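D-mannose isomerase (Marinomonas mediterranea, PDB 5X32) catalyses the reversible isomerization of D-mannose to D-fructose and also acts, less efficiently, on D-lyxose. Local coordinates at residues S54-I59 / A116-A121; H178-L183 / D197-L202; F247-Q252 / Y296-D301. All coordinates share one frame; numbering follows the deposited sequence.

How the contacts relate
All three contacts are buried parts of the (alpha/alpha)6 barrel of the N-acylglucosamine 2-epimerase family, and each reaches the same bound phosphate through one basic side chain. Contact 1, nearest the centre of the chain, pairs two nearly parallel helices and carries a guanidinium laid over an aromatic ring. Contact 2 touches it through packing of M179, A182 and H178 on helix 112-127, but is itself an antiparallel helix pair joined by aliphatic groups, with one partly exposed arginine whose charged end turns to partners outside the pair. Contact 3, about 26 Å from contact 1 between centres, differs most: a backbone bridge and aromatic packing join a short strand to the residues leading into a helix.

Contact 1 (S54-I59 / A116-A121); sequences SSTRFI and AFVILA. With PO4 (phosphate ion), chain C.
One face of the F117 ring is covered by R57, whose NE stands 3.3 Å from F117 CZ. The guanidinium is not stacked flat on the phenyl group: the two planes are inclined by 51°, and F117 CE2 lies at the edge of the guanidinium, near its plane. PO4 O4 also lies near the guanidinium plane, at its edge, taking a weak hydrogen bond from R57 NH2 at 3.4 Å. The arginine chain is extended from CG to NE, which carries it along the ring and on to the anion. Y379 packs edge-to-face with the same phenyl ring, and the rings of H178 and Y113 also meet it.

Behind this pair the helices themselves touch. T56 crosses F117 at about a right angle, with OG1 3.2 Å from F117 CB; a chi1 of 58° sets OG1 between the backbone N and carbonyl carbon, and its hydrogen bonds are with the backbone carbonyls of L52 and V53, back in its own helix. T56 CB then meets A121 CB at 3.9 Å, and I59 CG2 packs on the same methyl at 3.8 Å. The segments run side by side at 26°, as neighbouring inner helices of an (alpha/alpha)6 barrel do. With an alanine at F117, R57 would probably lose the surface it rests on and its guanidinium would be freer to swing from the phosphate.

No hydrogen bond links the two segments, yet their packing holds a buried cationic group against the phenyl face and beside H380, a probable proton donor/acceptor, where its charge would probably attract anionic or polar oxygens.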
loop_
_atom_site.group_PDB
_atom_site.type_symbol
_atom_site.label_atom_id
_atom_site.label_comp_id
_atom_site.label_asym_id
_atom_site.label_seq_id
_atom_site.Cartn_x
_atom_site.Cartn_y
_atom_site.Cartn_z
ATOM N N SER A 54 -10.627 -1.630 1.136
ATOM C CA SER A 54 -11.058 -0.238 0.969
ATOM C C SER A 54 -11.611 0.342 2.273
ATOM O O SER A 54 -11.444 1.540 2.548
ATOM C CB SER A 54 -12.113 -0.093 -0.134
ATOM O OG SER A 54 -11.569 -0.295 -1.430
ATOM N N SER A 55 -12.215 -0.510 3.099
ATOM C CA SER A 55 -12.748 -0.050 4.380
ATOM C C SER A 55 -11.634 0.483 5.262
ATOM O O SER A 55 -11.802 1.516 5.903
ATOM C CB SER A 55 -13.509 -1.169 5.114
ATOM O OG SER A 55 -14.802 -1.366 4.565
ATOM N N THR A 56 -10.487 -0.199 5.274
ATOM C CA THR A 56 -9.348 0.267 6.051
ATOM C C THR A 56 -8.610 1.397 5.337
ATOM O O THR A 56 -8.219 2.396 5.956
ATOM C CB THR A 56 -8.356 -0.897 6.376
ATOM O OG1 THR A 56 -7.902 -1.502 5.166
ATOM C CG2 THR A 56 -9.014 -1.983 7.215
ATOM N N ARG A 57 -8.447 1.275 4.028
ATOM C CA ARG A 57 -7.632 2.257 3.328
ATOM C C ARG A 57 -8.283 3.625 3.386
ATOM O O ARG A 57 -7.569 4.626 3.474
ATOM C CB ARG A 57 -7.382 1.843 1.877
ATOM C CG ARG A 57 -6.278 0.826 1.757
ATOM C CD ARG A 57 -5.979 0.492 0.316
ATOM N NE ARG A 57 -5.073 -0.643 0.230
ATOM C CZ ARG A 57 -4.460 -1.016 -0.886
ATOM N NH1 ARG A 57 -4.651 -0.317 -1.994
ATOM N NH2 ARG A 57 -3.644 -2.067 -0.897
ATOM N N PHE A 58 -9.621 3.673 3.381
ATOM C CA PHE A 58 -10.306 4.971 3.474
ATOM C C PHE A 58 -10.068 5.595 4.845
ATOM O O PHE A 58 -9.937 6.821 4.977
ATOM C CB PHE A 58 -11.808 4.827 3.218
ATOM C CG PHE A 58 -12.191 4.996 1.773
ATOM C CD1 PHE A 58 -11.951 6.191 1.115
ATOM C CD2 PHE A 58 -12.779 3.964 1.070
ATOM C CE1 PHE A 58 -12.297 6.357 -0.205
ATOM C CE2 PHE A 58 -13.135 4.130 -0.253
ATOM C CZ PHE A 58 -12.891 5.327 -0.890
ATOM N N ILE A 59 -9.935 4.737 5.849
ATOM C CA ILE A 59 -9.600 5.202 7.179
ATOM C C ILE A 59 -8.241 5.857 7.123
ATOM O O ILE A 59 -8.078 6.985 7.607
ATOM C CB ILE A 59 -9.612 4.063 8.205
ATOM C CG1 ILE A 59 -11.070 3.697 8.524
ATOM C CG2 ILE A 59 -8.883 4.478 9.483
ATOM C CD1 ILE A 59 -11.236 2.430 9.303
ATOM N N ALA A 116 -3.113 -6.852 8.204
ATOM C CA ALA A 116 -2.118 -5.790 8.131
ATOM C C ALA A 116 -2.835 -4.469 7.952
ATOM O O ALA A 116 -2.586 -3.520 8.689
ATOM C CB ALA A 116 -1.104 -6.034 6.987
ATOM N N PHE A 117 -3.774 -4.404 7.020
ATOM C CA PHE A 117 -4.412 -3.108 6.815
ATOM C C PHE A 117 -5.328 -2.720 7.988
ATOM O O PHE A 117 -5.564 -1.526 8.241
ATOM C CB PHE A 117 -5.162 -3.080 5.490
ATOM C CG PHE A 117 -4.310 -2.617 4.351
ATOM C CD1 PHE A 117 -3.920 -1.295 4.268
ATOM C CD2 PHE A 117 -3.893 -3.498 3.370
ATOM C CE1 PHE A 117 -3.115 -0.858 3.231
ATOM C CE2 PHE A 117 -3.084 -3.068 2.325
ATOM C CZ PHE A 117 -2.704 -1.741 2.253
ATOM N N VAL A 118 -5.813 -3.721 8.728
ATOM C CA VAL A 118 -6.590 -3.466 9.932
ATOM C C VAL A 118 -5.693 -2.780 10.976
ATOM O O VAL A 118 -6.082 -1.759 11.574
ATOM C CB VAL A 118 -7.196 -4.767 10.510
ATOM C CG1 VAL A 118 -7.734 -4.536 11.929
ATOM C CG2 VAL A 118 -8.329 -5.252 9.627
ATOM N N ILE A 119 -4.479 -3.305 11.152
ATOM C CA ILE A 119 -3.488 -2.677 12.026
ATOM C C ILE A 119 -3.127 -1.263 11.561
ATOM O O ILE A 119 -3.054 -0.337 12.370
ATOM C CB ILE A 119 -2.205 -3.533 12.117
ATOM C CG1 ILE A 119 -2.452 -4.741 13.017
ATOM C CG2 ILE A 119 -1.037 -2.725 12.671
ATOM C CD1 ILE A 119 -1.312 -5.704 13.073
ATOM N N LEU A 120 -2.944 -1.086 10.255
ATOM C CA LEU A 120 -2.643 0.235 9.709
ATOM C C LEU A 120 -3.736 1.241 10.059
ATOM O O LEU A 120 -3.461 2.357 10.554
ATOM C CB LEU A 120 -2.469 0.155 8.192
ATOM C CG LEU A 120 -2.073 1.473 7.532
ATOM C CD1 LEU A 120 -0.630 1.838 7.852
ATOM C CD2 LEU A 120 -2.343 1.445 6.032
ATOM N N ALA A 121 -4.980 0.825 9.826
ATOM C CA ALA A 121 -6.134 1.665 10.138
ATOM C C ALA A 121 -6.194 1.988 11.637
ATOM O O ALA A 121 -6.432 3.139 12.009
ATOM C CB ALA A 121 -7.430 0.997 9.687
HETATM P P PO4 C . -0.103 -4.317 -3.234
HETATM O O1 PO4 C . 0.312 -5.698 -2.773
HETATM O O2 PO4 C . -0.325 -4.339 -4.738
HETATM O O3 PO4 C . 0.939 -3.253 -2.927
HETATM O O4 PO4 C . -1.366 -3.982 -2.479
#

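Contact 2 (H178-L183 / D197-L202). With PO4 (phosphate ion), chain C.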
loop_
_atom_site.group_PDB
_atom_site.type_symbol
_atom_site.label_atom_id
_atom_site.label_comp_id
_atom_site.label_asym_id
_atom_site.label_seq_id
_atom_site.Cartn_x
_atom_site.Cartn_y
_atom_site.Cartn_z
ATOM N N HIS A 178 3.166 -5.601 3.359
ATOM C CA HIS A 178 2.219 -4.654 3.947
ATOM C C HIS A 178 2.192 -4.786 5.464
ATOM O O HIS A 178 1.914 -3.819 6.189
ATOM C CB HIS A 178 0.854 -4.857 3.327
ATOM C CG HIS A 178 0.717 -4.189 2.000
ATOM N ND1 HIS A 178 0.816 -2.823 1.848
ATOM C CD2 HIS A 178 0.579 -4.700 0.754
ATOM C CE1 HIS A 178 0.683 -2.515 0.570
ATOM N NE2 HIS A 178 0.540 -3.637 -0.116
ATOM N N MET A 179 2.492 -5.989 5.940
ATOM C CA MET A 179 2.591 -6.206 7.359
ATOM C C MET A 179 3.721 -5.386 7.954
ATOM O O MET A 179 3.521 -4.703 8.960
ATOM C CB MET A 179 2.783 -7.684 7.647
ATOM C CG MET A 179 2.575 -8.032 9.092
ATOM S SD MET A 179 0.899 -7.664 9.626
ATOM C CE MET A 179 1.266 -7.301 11.347
ATOM N N CYS A 180 4.874 -5.402 7.280
ATOM C CA CYS A 180 6.031 -4.623 7.683
ATOM C C CYS A 180 5.699 -3.155 7.758
ATOM O O CYS A 180 5.974 -2.479 8.764
ATOM C CB CYS A 180 7.177 -4.841 6.689
ATOM S SG CYS A 180 8.522 -3.622 6.805
ATOM N N GLU A 181 5.036 -2.681 6.711
ATOM C CA GLU A 181 4.605 -1.294 6.659
ATOM C C GLU A 181 3.679 -0.913 7.812
ATOM O O GLU A 181 3.862 0.127 8.485
ATOM C CB GLU A 181 3.880 -1.058 5.356
ATOM C CG GLU A 181 3.103 0.225 5.326
ATOM C CD GLU A 181 2.006 0.208 4.272
ATOM O OE1 GLU A 181 1.561 -0.903 3.876
ATOM O OE2 GLU A 181 1.581 1.311 3.851
ATOM N N ALA A 182 2.709 -1.795 8.060
ATOM C CA ALA A 182 1.688 -1.551 9.055
ATOM C C ALA A 182 2.337 -1.448 10.412
ATOM O O ALA A 182 2.028 -0.541 11.197
ATOM C CB ALA A 182 0.645 -2.666 9.040
ATOM N N LEU A 183 3.274 -2.354 10.666
ATOM C CA LEU A 183 3.957 -2.389 11.955
ATOM C C LEU A 183 4.858 -1.169 12.164
ATOM O O LEU A 183 5.030 -0.738 13.314
ATOM C CB LEU A 183 4.754 -3.672 12.098
ATOM C CG LEU A 183 3.831 -4.881 12.226
ATOM C CD1 LEU A 183 4.641 -6.148 12.156
ATOM C CD2 LEU A 183 3.052 -4.822 13.520
ATOM N N ASP A 197 10.544 -4.032 15.918
ATOM C CA ASP A 197 11.410 -5.204 15.819
ATOM C C ASP A 197 10.826 -6.238 14.849
ATOM O O ASP A 197 11.553 -6.859 14.044
ATOM C CB ASP A 197 11.631 -5.824 17.196
ATOM C CG ASP A 197 12.527 -4.966 18.082
ATOM O OD1 ASP A 197 13.234 -4.082 17.543
ATOM O OD2 ASP A 197 12.493 -5.148 19.324
ATOM N N ARG A 198 9.507 -6.377 14.863
ATOM C CA ARG A 198 8.882 -7.312 13.931
ATOM C C ARG A 198 9.005 -6.777 12.479
ATOM O O ARG A 198 9.284 -7.537 11.538
ATOM C CB ARG A 198 7.423 -7.562 14.328
ATOM C CG ARG A 198 6.688 -8.530 13.436
ATOM C CD ARG A 198 7.418 -9.843 13.275
ATOM N NE ARG A 198 7.682 -10.517 14.544
ATOM C CZ ARG A 198 6.847 -11.386 15.110
ATOM N NH1 ARG A 198 5.686 -11.675 14.538
ATOM N NH2 ARG A 198 7.156 -11.956 16.260
ATOM N N ALA A 199 8.820 -5.469 12.303
ATOM C CA ALA A 199 8.949 -4.876 10.983
ATOM C C ALA A 199 10.334 -5.145 10.444
ATOM O O ALA A 199 10.481 -5.579 9.299
ATOM C CB ALA A 199 8.681 -3.380 11.019
ATOM N N LYS A 200 11.355 -4.948 11.272
ATOM C CA LYS A 200 12.713 -5.163 10.775
ATOM C C LYS A 200 13.017 -6.627 10.472
ATOM O O LYS A 200 13.774 -6.931 9.532
ATOM C CB LYS A 200 13.727 -4.588 11.752
ATOM C CG LYS A 200 13.432 -3.147 12.112
ATOM C CD LYS A 200 14.497 -2.576 13.017
ATOM C CE LYS A 200 15.857 -3.084 12.594
ATOM N NZ LYS A 200 16.952 -2.196 13.042
ATOM N N LEU A 201 12.409 -7.527 11.240
ATOM C CA LEU A 201 12.582 -8.960 10.990
ATOM C C LEU A 201 11.956 -9.375 9.652
ATOM O O LEU A 201 12.541 -10.156 8.889
ATOM C CB LEU A 201 11.980 -9.779 12.131
ATOM C CG LEU A 201 12.070 -11.304 12.014
ATOM C CD1 LEU A 201 13.471 -11.771 11.696
ATOM C CD2 LEU A 201 11.532 -11.996 13.264
ATOM N N LEU A 202 10.760 -8.853 9.382
ATOM C CA LEU A 202 10.065 -9.108 8.129
ATOM C C LEU A 202 10.883 -8.553 6.968
ATOM O O LEU A 202 11.077 -9.220 5.934
ATOM C CB LEU A 202 8.666 -8.493 8.163
ATOM C CG LEU A 202 7.729 -9.135 9.182
ATOM C CD1 LEU A 202 6.402 -8.401 9.292
ATOM C CD2 LEU A 202 7.514 -10.590 8.810
HETATM P P PO4 C . -0.103 -4.317 -3.234
HETATM O O1 PO4 C . 0.312 -5.698 -2.773
HETATM O O2 PO4 C . -0.325 -4.339 -4.738
HETATM O O3 PO4 C . 0.939 -3.253 -2.927
HETATM O O4 PO4 C . -1.366 -3.982 -2.479
#
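C180 and A199 come closest where two successive antiparallel helices, 173-190 and 193-212, pack as a helical hairpin. The short segments cross at 154° with their axes 8.3 Å apart, and small residues permit the approach: A199 CB rests 3.6 Å from the carbonyl O of C180. On one flank L202 inserts CD1 between neighbours of the opposing helix, meeting M179 CG at 3.8 Å and L183 CD1 at 4.0 Å. L183 lies alongside R198, both pointing the same way, so that its CD1 touches R198 CG at 3.4 Å.

In the (alpha/alpha)6 barrel this is an inner helix backed by an outer one, and the two sides differ in chemistry accordingly. R198 lends only its aliphatic part to the interface; bends at chi2 and chi3 turn the guanidinium away, toward a salt bridge with E145 and a cation-pi contact with W149. The inner side of helix 173-190 faces the pocket instead. There H178 ND1 donates to E181 OE1 at 2.9 Å, nearly straight at 170° and close to the ring plane, which, with the hydrogen bond from H178 NE2 to PO4 O3 at 2.9 Å, holds the imidazole's rotation.

Contact 3 (F247-Q252 / Y296-D301); sequences FQPGHQ and YGYAPD. With PO4 (phosphate ion), chain C.
F247 and Y298 cross obliquely at a single antiparallel bridge, a hydrogen-bonded pair that ties the lead-in to helix 249-265 to strand 297-298, an outer strand of a small antiparallel sheet attached to the helices of the (alpha/alpha)6 barrel. Two backbone bonds close it: F247 N to Y298 O at 2.7 Å, and Y298 N to F247 O at 3.0 Å. Next to the bridge, Y296 and G297 both face D306 in a classic beta bulge.

The Y298 ring folds back over its own bridge. With chi1 at 50°, CG sits between the backbone N and the carbonyl carbon, and one ring face comes to lie above F247 O. Two ring carbons meet neighbours: Y298 CE1 touches F247 CB at 3.4 Å and Y298 CE2 meets P249 CG at 3.7 Å, the proline sliding past the tyrosine in the opposite direction. The phenyl ring of F247 meets P300 at about a right angle, with F247 CE1 3.8 Å from P300 CB and P300 CA at the ring's edge, near its plane.

Beyond the bridge, Q248 and Y296 run side by side in the same direction, their amide and ring planes 40° apart. Q248 is the N-cap residue of the helix, and its carbonyl O accepts from H251 N and, on the opposite face of its plane, from Q252 NE2 at 3.3 Å. The stronger partner of Q252 NE2 is V219 O, while Y298 OH is hydrogen-bonded to E218.

In the first turn of the helix, H251, a probable proton donor/acceptor, stacks on W312 and bonds through ND1 to E221, while its NE2 makes a weak hydrogen bond of 3.1 Å to PO4 O1.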
loop_
_atom_site.group_PDB
_atom_site.type_symbol
_atom_site.label_atom_id
_atom_site.label_comp_id
_atom_site.label_asym_id
_atom_site.label_seq_id
_atom_site.Cartn_x
_atom_site.Cartn_y
_atom_site.Cartn_z
ATOM N N PHE A 247 8.402 -11.009 -11.816
ATOM C CA PHE A 247 8.737 -10.020 -10.823
ATOM C C PHE A 247 7.877 -8.821 -11.083
ATOM O O PHE A 247 7.692 -8.386 -12.237
ATOM C CB PHE A 247 10.211 -9.654 -10.853
ATOM C CG PHE A 247 11.084 -10.703 -10.269
ATOM C CD1 PHE A 247 11.805 -11.554 -11.098
ATOM C CD2 PHE A 247 11.167 -10.865 -8.897
ATOM C CE1 PHE A 247 12.617 -12.534 -10.566
ATOM C CE2 PHE A 247 11.971 -11.835 -8.354
ATOM C CZ PHE A 247 12.701 -12.677 -9.191
ATOM N N GLN A 248 7.403 -8.280 -9.967
ATOM C CA GLN A 248 6.591 -7.073 -9.879
ATOM C C GLN A 248 7.435 -5.878 -9.424
ATOM O O GLN A 248 7.690 -5.726 -8.241
ATOM C CB GLN A 248 5.447 -7.359 -8.894
ATOM C CG GLN A 248 4.160 -6.607 -8.993
ATOM C CD GLN A 248 2.988 -7.514 -8.712
ATOM O OE1 GLN A 248 1.956 -7.083 -8.190
ATOM N NE2 GLN A 248 3.073 -8.750 -9.239
ATOM N N PRO A 249 7.824 -4.993 -10.366
ATOM C CA PRO A 249 8.641 -3.788 -10.135
ATOM C C PRO A 249 8.131 -2.942 -8.988
ATOM O O PRO A 249 8.921 -2.406 -8.196
ATOM C CB PRO A 249 8.509 -2.985 -11.443
ATOM C CG PRO A 249 7.878 -3.864 -12.409
ATOM C CD PRO A 249 7.285 -5.050 -11.732
ATOM N N GLY A 250 6.806 -2.822 -8.913
ATOM C CA GLY A 250 6.187 -2.017 -7.880
ATOM C C GLY A 250 6.501 -2.488 -6.479
ATOM O O GLY A 250 6.636 -1.680 -5.561
ATOM N N HIS A 251 6.661 -3.795 -6.316
ATOM C CA HIS A 251 7.004 -4.333 -4.999
ATOM C C HIS A 251 8.503 -4.225 -4.712
ATOM O O HIS A 251 8.911 -4.087 -3.560
ATOM C CB HIS A 251 6.539 -5.782 -4.880
ATOM C CG HIS A 251 5.055 -5.912 -4.768
ATOM N ND1 HIS A 251 4.372 -7.051 -5.138
ATOM C CD2 HIS A 251 4.118 -5.031 -4.344
ATOM C CE1 HIS A 251 3.079 -6.869 -4.939
ATOM N NE2 HIS A 251 2.898 -5.652 -4.454
ATOM N N GLN A 252 9.314 -4.210 -5.758
ATOM C CA GLN A 252 10.738 -3.969 -5.581
ATOM C C GLN A 252 10.919 -2.547 -5.045
ATOM O O GLN A 252 11.606 -2.326 -4.040
ATOM C CB GLN A 252 11.503 -4.139 -6.906
ATOM C CG GLN A 252 11.163 -5.401 -7.699
ATOM C CD GLN A 252 11.164 -6.653 -6.841
ATOM O OE1 GLN A 252 12.057 -6.855 -6.018
ATOM N NE2 GLN A 252 10.143 -7.491 -7.013
ATOM N N TYR A 296 4.025 -3.458 -15.578
ATOM C CA TYR A 296 3.523 -4.124 -14.389
ATOM C C TYR A 296 4.376 -5.303 -13.936
ATOM O O TYR A 296 4.512 -5.548 -12.747
ATOM C CB TYR A 296 2.098 -4.595 -14.649
ATOM C CG TYR A 296 1.364 -5.100 -13.435
ATOM C CD1 TYR A 296 1.242 -4.317 -12.291
ATOM C CD2 TYR A 296 0.764 -6.343 -13.449
ATOM C CE1 TYR A 296 0.534 -4.766 -11.190
ATOM C CE2 TYR A 296 0.061 -6.804 -12.359
ATOM C CZ TYR A 296 -0.050 -6.021 -11.228
ATOM O OH TYR A 296 -0.758 -6.505 -10.145
ATOM N N GLY A 297 4.964 -6.023 -14.879
ATOM C CA GLY A 297 5.714 -7.205 -14.519
ATOM C C GLY A 297 6.631 -7.698 -15.616
ATOM O O GLY A 297 6.314 -7.591 -16.812
ATOM N N TYR A 298 7.784 -8.220 -15.193
ATOM C CA TYR A 298 8.759 -8.818 -16.105
ATOM C C TYR A 298 9.177 -10.193 -15.600
ATOM O O TYR A 298 8.952 -10.534 -14.435
ATOM C CB TYR A 298 9.987 -7.912 -16.280
ATOM C CG TYR A 298 10.614 -7.413 -14.986
ATOM C CD1 TYR A 298 11.411 -8.243 -14.200
ATOM C CD2 TYR A 298 10.423 -6.099 -14.561
ATOM C CE1 TYR A 298 11.984 -7.786 -13.018
ATOM C CE2 TYR A 298 10.995 -5.635 -13.387
ATOM C CZ TYR A 298 11.783 -6.485 -12.624
ATOM O OH TYR A 298 12.349 -6.021 -11.459
ATOM N N ALA A 299 9.776 -10.987 -16.483
ATOM C CA ALA A 299 10.244 -12.322 -16.110
ATOM C C ALA A 299 11.574 -12.208 -15.387
ATOM O O ALA A 299 12.208 -11.154 -15.431
ATOM C CB ALA A 299 10.368 -13.198 -17.334
ATOM N N PRO A 300 11.983 -13.273 -14.674
ATOM C CA PRO A 300 13.348 -13.328 -14.114
ATOM C C PRO A 300 14.360 -13.143 -15.236
ATOM O O PRO A 300 15.460 -12.616 -15.061
ATOM C CB PRO A 300 13.432 -14.727 -13.498
ATOM C CG PRO A 300 12.227 -15.474 -14.017
ATOM C CD PRO A 300 11.184 -14.452 -14.298
ATOM N N ASP A 301 13.946 -13.622 -16.398
ATOM C CA ASP A 301 14.516 -13.261 -17.685
ATOM C C ASP A 301 14.831 -11.762 -17.821
ATOM O O ASP A 301 15.840 -11.381 -18.405
ATOM C CB ASP A 301 13.517 -13.673 -18.769
ATOM C CG ASP A 301 14.121 -13.739 -20.134
ATOM O OD1 ASP A 301 15.213 -13.174 -20.340
ATOM O OD2 ASP A 301 13.467 -14.338 -21.015
HETATM P P PO4 C . -0.103 -4.317 -3.234
HETATM O O1 PO4 C . 0.312 -5.698 -2.773
HETATM O O2 PO4 C . -0.325 -4.339 -4.738
HETATM O O3 PO4 C . 0.939 -3.253 -2.927
HETATM O O4 PO4 C . -1.366 -3.982 -2.479
#